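PDB 7O21: uncharacterized conserved from Bdellovibrio bacteriovorus, which probably acts as a peptidoglycan LD-carboxypeptidase of the YkuD family, editing the cell wall to generate the curved shape of this predatory bacterium. Local coordinates for residues I44-E49 against I173-H178; H248-Y253 against V263-R268; G278-Y283 against I294-A299. All coordinates share one frame; numbering follows the deposited sequence.

Contact 1. Residues I44-E49 against I173-H178; sequences ILVDKE and ILIFDH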
# COMPACT_ATOMS: atom_id res chain seq x y z
N ILE A 44 8.79 14.15 -11.84
CA ILE A 44 9.37 13.52 -13.02
C ILE A 44 8.27 13.33 -14.06
O ILE A 44 7.18 12.84 -13.73
CB ILE A 44 10.02 12.18 -12.66
CG1 ILE A 44 11.24 12.41 -11.75
CG2 ILE A 44 10.42 11.43 -13.94
CD1 ILE A 44 11.84 11.13 -11.21
N LEU A 45 8.54 13.73 -15.31
CA LEU A 45 7.57 13.65 -16.39
C LEU A 45 8.16 12.78 -17.49
O LEU A 45 9.25 13.08 -18.00
CB LEU A 45 7.25 15.04 -16.95
CG LEU A 45 6.41 15.05 -18.23
CD1 LEU A 45 5.02 14.53 -17.95
CD2 LEU A 45 6.37 16.46 -18.81
N VAL A 46 7.45 11.71 -17.86
CA VAL A 46 7.90 10.79 -18.90
C VAL A 46 7.01 10.97 -20.13
O VAL A 46 5.79 10.82 -20.05
CB VAL A 46 7.88 9.33 -18.43
CG1 VAL A 46 8.38 8.39 -19.55
CG2 VAL A 46 8.69 9.15 -17.16
N ASP A 47 7.63 11.28 -21.26
CA ASP A 47 6.94 11.53 -22.53
C ASP A 47 7.28 10.34 -23.42
O ASP A 47 8.38 10.27 -23.99
CB ASP A 47 7.47 12.85 -23.09
CG ASP A 47 6.90 13.20 -24.44
OD1 ASP A 47 6.35 12.33 -25.14
OD2 ASP A 47 7.02 14.39 -24.81
N LYS A 48 6.36 9.38 -23.54
CA LYS A 48 6.65 8.16 -24.29
C LYS A 48 6.92 8.47 -25.76
O LYS A 48 7.85 7.90 -26.35
CB LYS A 48 5.51 7.15 -24.19
CG LYS A 48 5.24 6.62 -22.80
CD LYS A 48 4.15 5.55 -22.88
CE LYS A 48 3.77 5.01 -21.52
NZ LYS A 48 2.51 4.21 -21.64
N GLU A 49 6.13 9.36 -26.35
CA GLU A 49 6.27 9.64 -27.78
C GLU A 49 7.65 10.20 -28.10
O GLU A 49 8.30 9.77 -29.06
CB GLU A 49 5.18 10.61 -28.22
CG GLU A 49 5.34 11.11 -29.64
CD GLU A 49 4.36 12.21 -29.98
OE1 GLU A 49 3.48 12.49 -29.14
OE2 GLU A 49 4.46 12.79 -31.08
N ILE A 173 5.82 10.59 -10.44
CA ILE A 173 6.26 10.28 -11.79
C ILE A 173 5.02 10.22 -12.67
O ILE A 173 4.07 9.47 -12.39
CB ILE A 173 7.11 9.00 -11.86
CG1 ILE A 173 7.58 8.77 -13.29
CG2 ILE A 173 6.36 7.77 -11.29
CD1 ILE A 173 8.72 7.76 -13.40
N LEU A 174 4.98 11.08 -13.68
CA LEU A 174 3.86 11.18 -14.60
C LEU A 174 4.28 10.47 -15.88
O LEU A 174 5.27 10.85 -16.51
CB LEU A 174 3.56 12.65 -14.91
CG LEU A 174 3.25 13.55 -13.71
CD1 LEU A 174 2.89 14.97 -14.17
CD2 LEU A 174 2.16 12.96 -12.83
N ILE A 175 3.55 9.42 -16.24
CA ILE A 175 3.93 8.54 -17.34
C ILE A 175 2.85 8.70 -18.40
O ILE A 175 1.76 8.15 -18.28
CB ILE A 175 4.09 7.09 -16.88
CG1 ILE A 175 5.16 6.98 -15.77
CG2 ILE A 175 4.47 6.19 -18.08
CD1 ILE A 175 5.26 5.61 -15.09
N PHE A 176 3.14 9.47 -19.45
CA PHE A 176 2.13 9.88 -20.42
C PHE A 176 2.55 9.42 -21.81
O PHE A 176 3.71 9.61 -22.19
CB PHE A 176 1.96 11.40 -20.40
CG PHE A 176 1.42 11.96 -19.09
CD1 PHE A 176 0.69 11.17 -18.21
CD2 PHE A 176 1.64 13.29 -18.76
CE1 PHE A 176 0.18 11.70 -17.02
CE2 PHE A 176 1.14 13.83 -17.57
CZ PHE A 176 0.41 13.03 -16.70
N ASP A 177 1.60 8.83 -22.55
CA ASP A 177 1.87 8.44 -23.93
C ASP A 177 2.22 9.65 -24.77
O ASP A 177 3.10 9.59 -25.65
CB ASP A 177 0.65 7.74 -24.54
CG ASP A 177 0.39 6.36 -23.97
OD1 ASP A 177 1.09 5.94 -23.02
OD2 ASP A 177 -0.53 5.68 -24.46
N HIS A 178 1.57 10.78 -24.50
CA HIS A 178 1.77 12.00 -25.25
C HIS A 178 1.87 13.14 -24.25
O HIS A 178 1.35 13.03 -23.14
CB HIS A 178 0.60 12.17 -26.24
CG HIS A 178 0.55 11.10 -27.29
ND1 HIS A 178 1.41 11.06 -28.36
CD2 HIS A 178 -0.22 9.99 -27.38
CE1 HIS A 178 1.15 9.99 -29.09
NE2 HIS A 178 0.17 9.32 -28.52

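Contact 2. Residues H248-Y253 against V263-R268; sequences HLSQPY and VKTLQR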
# COMPACT_ATOMS: atom_id res chain seq x y z
N HIS A 248 -8.50 24.99 5.41
CA HIS A 248 -7.39 25.66 4.75
C HIS A 248 -6.54 24.63 4.03
O HIS A 248 -6.26 23.56 4.57
CB HIS A 248 -6.56 26.45 5.76
CG HIS A 248 -7.30 27.61 6.35
ND1 HIS A 248 -7.30 27.89 7.70
CD2 HIS A 248 -8.07 28.57 5.78
CE1 HIS A 248 -8.04 28.96 7.93
NE2 HIS A 248 -8.51 29.39 6.78
N LEU A 249 -6.14 24.96 2.80
CA LEU A 249 -5.36 24.06 1.96
C LEU A 249 -4.06 24.74 1.57
O LEU A 249 -4.08 25.88 1.11
CB LEU A 249 -6.13 23.75 0.67
CG LEU A 249 -7.59 23.32 0.81
CD1 LEU A 249 -8.22 23.10 -0.56
CD2 LEU A 249 -7.65 22.07 1.64
N SER A 250 -2.95 24.03 1.74
CA SER A 250 -1.70 24.53 1.19
C SER A 250 -1.77 24.52 -0.34
O SER A 250 -2.58 23.82 -0.95
CB SER A 250 -0.52 23.69 1.67
OG SER A 250 -0.49 22.42 1.02
N GLN A 251 -0.91 25.31 -0.95
CA GLN A 251 -0.86 25.31 -2.40
C GLN A 251 -0.71 23.87 -2.89
O GLN A 251 0.24 23.18 -2.49
CB GLN A 251 0.32 26.14 -2.89
CG GLN A 251 0.53 26.02 -4.38
CD GLN A 251 1.75 26.79 -4.81
OE1 GLN A 251 1.83 28.00 -4.62
NE2 GLN A 251 2.71 26.08 -5.39
N PRO A 252 -1.64 23.36 -3.70
CA PRO A 252 -1.66 21.94 -4.02
C PRO A 252 -0.84 21.56 -5.25
O PRO A 252 -0.51 22.38 -6.11
CB PRO A 252 -3.14 21.69 -4.33
CG PRO A 252 -3.59 22.97 -4.93
CD PRO A 252 -2.88 24.04 -4.12
N TYR A 253 -0.46 20.27 -5.29
CA TYR A 253 -0.17 19.61 -6.56
C TYR A 253 -1.46 19.57 -7.36
O TYR A 253 -2.53 19.27 -6.82
CB TYR A 253 0.23 18.14 -6.38
CG TYR A 253 1.60 17.75 -5.86
CD1 TYR A 253 2.75 17.88 -6.64
CD2 TYR A 253 1.73 17.17 -4.62
CE1 TYR A 253 4.00 17.48 -6.14
CE2 TYR A 253 2.95 16.78 -4.13
CZ TYR A 253 4.07 16.91 -4.89
OH TYR A 253 5.27 16.51 -4.34
N VAL A 263 -5.47 16.17 -7.23
CA VAL A 263 -5.10 17.31 -6.41
C VAL A 263 -4.61 16.77 -5.07
O VAL A 263 -5.28 15.94 -4.46
CB VAL A 263 -6.29 18.27 -6.20
CG1 VAL A 263 -5.90 19.43 -5.33
CG2 VAL A 263 -6.77 18.79 -7.56
N LYS A 264 -3.43 17.22 -4.63
CA LYS A 264 -2.90 16.80 -3.33
C LYS A 264 -2.44 18.03 -2.57
O LYS A 264 -1.75 18.90 -3.13
CB LYS A 264 -1.75 15.80 -3.50
CG LYS A 264 -1.16 15.29 -2.19
CD LYS A 264 -0.01 14.34 -2.50
CE LYS A 264 0.64 13.78 -1.24
NZ LYS A 264 1.62 12.68 -1.58
N THR A 265 -2.84 18.13 -1.29
CA THR A 265 -2.60 19.32 -0.49
C THR A 265 -2.43 18.92 0.97
O THR A 265 -2.82 17.82 1.38
CB THR A 265 -3.77 20.30 -0.66
OG1 THR A 265 -3.56 21.47 0.14
CG2 THR A 265 -5.07 19.67 -0.23
N LEU A 266 -1.79 19.79 1.75
CA LEU A 266 -1.83 19.71 3.21
C LEU A 266 -3.04 20.50 3.69
O LEU A 266 -3.17 21.70 3.42
CB LEU A 266 -0.53 20.26 3.81
CG LEU A 266 -0.39 20.07 5.33
CD1 LEU A 266 -0.33 18.60 5.69
CD2 LEU A 266 0.88 20.75 5.82
N GLN A 267 -3.95 19.82 4.38
CA GLN A 267 -5.24 20.38 4.76
C GLN A 267 -5.31 20.60 6.26
O GLN A 267 -4.99 19.69 7.04
CB GLN A 267 -6.33 19.40 4.35
CG GLN A 267 -7.73 19.74 4.86
CD GLN A 267 -8.70 18.59 4.62
OE1 GLN A 267 -9.14 18.36 3.49
NE2 GLN A 267 -9.00 17.83 5.66
N ARG A 268 -5.74 21.78 6.66
CA ARG A 268 -6.05 22.08 8.06
C ARG A 268 -7.56 22.18 8.18
O ARG A 268 -8.19 22.97 7.47
CB ARG A 268 -5.40 23.39 8.48
CG ARG A 268 -5.58 23.71 9.96
CD ARG A 268 -5.05 25.10 10.27
NE ARG A 268 -5.04 25.36 11.71
CZ ARG A 268 -6.07 25.88 12.37
NH1 ARG A 268 -7.19 26.18 11.73
NH2 ARG A 268 -5.98 26.10 13.68

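Contact 3. Residues G278-Y283 against I294-A299; sequences GVKTIY and IREEWA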
# COMPACT_ATOMS: atom_id res chain seq x y z
N GLY A 278 -3.69 17.12 7.84
CA GLY A 278 -3.51 15.84 7.19
C GLY A 278 -3.30 16.04 5.71
O GLY A 278 -3.52 17.13 5.16
N VAL A 279 -2.85 14.98 5.07
CA VAL A 279 -2.60 14.99 3.64
C VAL A 279 -3.91 14.63 2.94
O VAL A 279 -4.46 13.55 3.17
CB VAL A 279 -1.49 14.00 3.28
CG1 VAL A 279 -1.28 13.97 1.77
CG2 VAL A 279 -0.20 14.39 4.00
N LYS A 280 -4.40 15.53 2.10
CA LYS A 280 -5.67 15.35 1.40
C LYS A 280 -5.38 15.12 -0.07
O LYS A 280 -4.73 15.96 -0.73
CB LYS A 280 -6.52 16.61 1.59
CG LYS A 280 -7.83 16.68 0.77
CD LYS A 280 -8.68 15.41 0.78
CE LYS A 280 -9.22 15.04 2.19
NZ LYS A 280 -10.33 15.94 2.62
N THR A 281 -5.79 13.97 -0.59
CA THR A 281 -5.66 13.67 -2.01
C THR A 281 -7.04 13.47 -2.60
O THR A 281 -7.83 12.66 -2.08
CB THR A 281 -4.84 12.41 -2.24
OG1 THR A 281 -3.62 12.50 -1.48
CG2 THR A 281 -4.50 12.29 -3.70
N ILE A 282 -7.34 14.20 -3.67
CA ILE A 282 -8.62 14.17 -4.36
C ILE A 282 -8.40 13.57 -5.74
O ILE A 282 -7.49 14.00 -6.47
CB ILE A 282 -9.18 15.59 -4.49
CG1 ILE A 282 -9.28 16.25 -3.10
CG2 ILE A 282 -10.52 15.59 -5.22
CD1 ILE A 282 -9.46 17.75 -3.14
N TYR A 283 -9.20 12.58 -6.10
CA TYR A 283 -9.18 11.95 -7.41
C TYR A 283 -10.50 12.28 -8.08
O TYR A 283 -11.56 12.02 -7.51
CB TYR A 283 -9.09 10.42 -7.26
CG TYR A 283 -7.87 9.90 -6.55
CD1 TYR A 283 -7.75 9.98 -5.17
CD2 TYR A 283 -6.84 9.31 -7.27
CE1 TYR A 283 -6.63 9.48 -4.52
CE2 TYR A 283 -5.71 8.81 -6.62
CZ TYR A 283 -5.62 8.91 -5.26
OH TYR A 283 -4.51 8.41 -4.61
N ILE A 294 -14.29 11.19 -7.46
CA ILE A 294 -14.59 9.77 -7.34
C ILE A 294 -13.97 9.15 -6.09
O ILE A 294 -14.43 8.11 -5.62
CB ILE A 294 -14.16 8.99 -8.60
CG1 ILE A 294 -12.67 9.18 -8.88
CG2 ILE A 294 -15.00 9.44 -9.78
CD1 ILE A 294 -12.10 8.06 -9.74
N ARG A 295 -12.90 9.74 -5.57
CA ARG A 295 -12.24 9.22 -4.37
C ARG A 295 -11.62 10.39 -3.64
O ARG A 295 -11.18 11.36 -4.26
CB ARG A 295 -11.12 8.22 -4.71
CG ARG A 295 -11.46 7.08 -5.68
CD ARG A 295 -12.23 5.96 -4.98
NE ARG A 295 -12.47 4.81 -5.86
CZ ARG A 295 -13.58 4.63 -6.58
NH1 ARG A 295 -13.69 3.54 -7.34
NH2 ARG A 295 -14.56 5.52 -6.58
N GLU A 296 -11.61 10.33 -2.31
CA GLU A 296 -11.01 11.39 -1.50
C GLU A 296 -10.34 10.73 -0.30
O GLU A 296 -11.01 10.01 0.46
CB GLU A 296 -12.08 12.39 -1.05
CG GLU A 296 -11.54 13.57 -0.24
CD GLU A 296 -12.56 14.67 -0.05
OE1 GLU A 296 -13.54 14.70 -0.81
OE2 GLU A 296 -12.40 15.52 0.86
N GLU A 297 -9.04 10.96 -0.14
CA GLU A 297 -8.24 10.32 0.90
C GLU A 297 -7.70 11.36 1.87
O GLU A 297 -7.46 12.51 1.50
CB GLU A 297 -7.06 9.55 0.31
CG GLU A 297 -7.44 8.39 -0.61
CD GLU A 297 -6.23 7.68 -1.20
OE1 GLU A 297 -5.25 8.35 -1.62
OE2 GLU A 297 -6.25 6.43 -1.25
N TRP A 298 -7.51 10.94 3.12
CA TRP A 298 -6.92 11.80 4.14
C TRP A 298 -6.01 10.93 5.00
O TRP A 298 -6.39 9.83 5.41
CB TRP A 298 -8.01 12.45 5.01
CG TRP A 298 -7.50 13.43 6.06
CD1 TRP A 298 -7.38 14.79 5.94
CD2 TRP A 298 -7.11 13.12 7.41
NE1 TRP A 298 -6.91 15.34 7.11
CE2 TRP A 298 -6.72 14.33 8.03
CE3 TRP A 298 -7.01 11.94 8.15
CZ2 TRP A 298 -6.28 14.40 9.35
CZ3 TRP A 298 -6.56 12.00 9.46
CH2 TRP A 298 -6.20 13.22 10.05
N ALA A 299 -4.78 11.40 5.22
CA ALA A 299 -3.85 10.74 6.12
C ALA A 299 -3.33 11.76 7.11
O ALA A 299 -3.03 12.90 6.73
CB ALA A 299 -2.68 10.14 5.32

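Contact 1. Residues I44-E49 against I173-H178
The ammonium NZ of Lys48 is gripped by three oxygens: it forms a salt bridge to Asp177 OD1 at 2.6 Å, meeting it nearly along its C-O axis, and also donates to Thr88 OG1 and Pro89 O. Lys48 reaches this place with its chain extended beyond CG, lying alongside Asp177, both side chains pointing the same way, and its CE rests on Ile175 CG2 at 3.7 Å. One residue on, His178 ND1 gives its proton to Glu49 OE1 over 2.6 Å. Glu49 OE1 lies in the plane of the imidazole ring, at its edge, while the carboxylate plane is turned 74° against the ring, and the N-H arrives from above the carboxylate plane. Upstream the two strands run parallel, joined by alternating backbone bonds from Leu174 N to Ile44 O, Val46 N to Leu174 O (2.7 Å), Phe176 N to Val46 O and Lys48 N to Phe176 O. Side chains divide between the two sheet faces. On one, Leu45 swings CG anti to its own nitrogen (chi1 171°), which brings CD1 to 3.7 Å from Phe176 CD2, the two side chains crossing at about a right angle; Phe176 also stacks with His257. On the other, Ile173 lays CG1 against Ile44 CG2 at 3.9 Å and CD1 against Val46 CG2, while Val152, next to the predicted nucleophile Cys151, packs on Val46 and Ile175. Mostly apolar side chains thus line both faces of this parallel pair in the catalytic domain, and the charges collect where the strands end, where the several acceptors round Lys48 would probably favour its protonated form.

Contact 2. Residues H248-Y253 against V263-R268
Thr265 OG1 donates to Ser250 O at 2.8 Å, and Ser250 OG in turn accepts the backbone N-H of Leu266 at 3.0 Å, so that two hydroxyls stand in for one sheet bond, that from Leu266 N to Ser250 O, where the first strand leaves its partner. Ser250 OG sits between its own N and carbonyl carbon (chi1 74°), the position from which it can face Leu266 N; it is also bonded to Thr36 OG1. Ser250 N still pairs with Leu266 O. On the His248 side the ladder is regular, with His248 and Arg268 exchanging two backbone bonds, of which Arg268 N to His248 O measures 2.8 Å. Beyond the break Tyr253 and Lys264 form another hydrogen-bonded pair, one residue out of step with the first. Packing follows the same division. Leu249 lies beside Gln267, CD2 to CG 4.0 Å, and continues onto Trp201 and Val198 of helix 184-206. Pro252 sets CB 3.7 Å from Val263 CG1. In one of its two conformers Tyr253 lies alongside the extended Lys264, whose CB is at the ring edge, 3.9 Å from Tyr253 CD2, and in that conformer Tyr253 OH bonds to Ser40 N; Lys264 makes a cation-pi contact with Phe39. The whole is an antiparallel beta hairpin interrupted by a short loop, within the curved sheet of the NTF2-like domain.

Contact 3. Residues G278-Y283 against I294-A299
Lys280 and Glu296 cross obliquely on one face of the hairpin, and their ends meet in a salt bridge, Lys280 NZ to Glu296 OE2 at 2.7 Å, which uses the anti lone pair of that oxygen. The lysine gets there by folding: after CG leaves anti to the backbone nitrogen, chi2, chi3 and chi4 all bend, and CE is brought over the strand to 3.2 Å from Glu297 O. Its ammonium is also held by Gln267 OE1, while the other oxygen of Glu296 takes the hydroxyl of Tyr217. Trp298 follows on the same face, its indole drawn across Gly278, with NE1 3.4 Å from Gly278 CA, and makes a cation-pi contact with Lys103 of the second subunit. On the reverse face, in one of the two conformers of Glu297, its carboxylate stands almost perpendicular to the Tyr283 ring, 86° apart, with Glu297 OE1 at the ring edge, in plane, 3.1 Å from Tyr283 OH. Arg295 crosses Tyr283 at about a right angle and touches it through CB, 3.8 Å from Tyr283 CD1. Farther out, Arg295 NH2 turns back to Ile294 O. The antiparallel ladder is regular up to a classic beta bulge, where Ile294 and Arg295 both face Tyr283 and Tyr283 O accepts from both Ile294 N (2.9 Å) and Arg295 N. Helix 184-206 covers the salt-bridge face through Trp201 and Trp205, and helix 121-126 lies against Tyr283, Arg295 and Glu297, with Phe122 edge-to-face on the tyrosine. Strand 260-270 pairs with the other edge of 278-283, leaving 290-300 outermost in the sheet within this chain.

In the fold
From the N terminus, strand 30-32 first joins the edge of the NTF2-like sheet; strand 42-47 then lies in the catalytic domain, and contact 1 closes a long loop when strand 172-176 returns beside it, enclosing the predicted active-site residues His136 and Cys151. Helix 184-206 follows and packs on the NTF2-like sheet, where contacts 2 and 3 each close a short hairpin. The three follow in series, none nested or crossed. Contacts 2 and 3 are neighbours in one antiparallel sheet, centres about 10 Å apart, because strand 260-270 pairs with 275-287: Val263 O lies 2.8 Å from Ile282 N. Contact 1 is about 24 Å from contact 2 between centres, on the opposite side of the chain's centre.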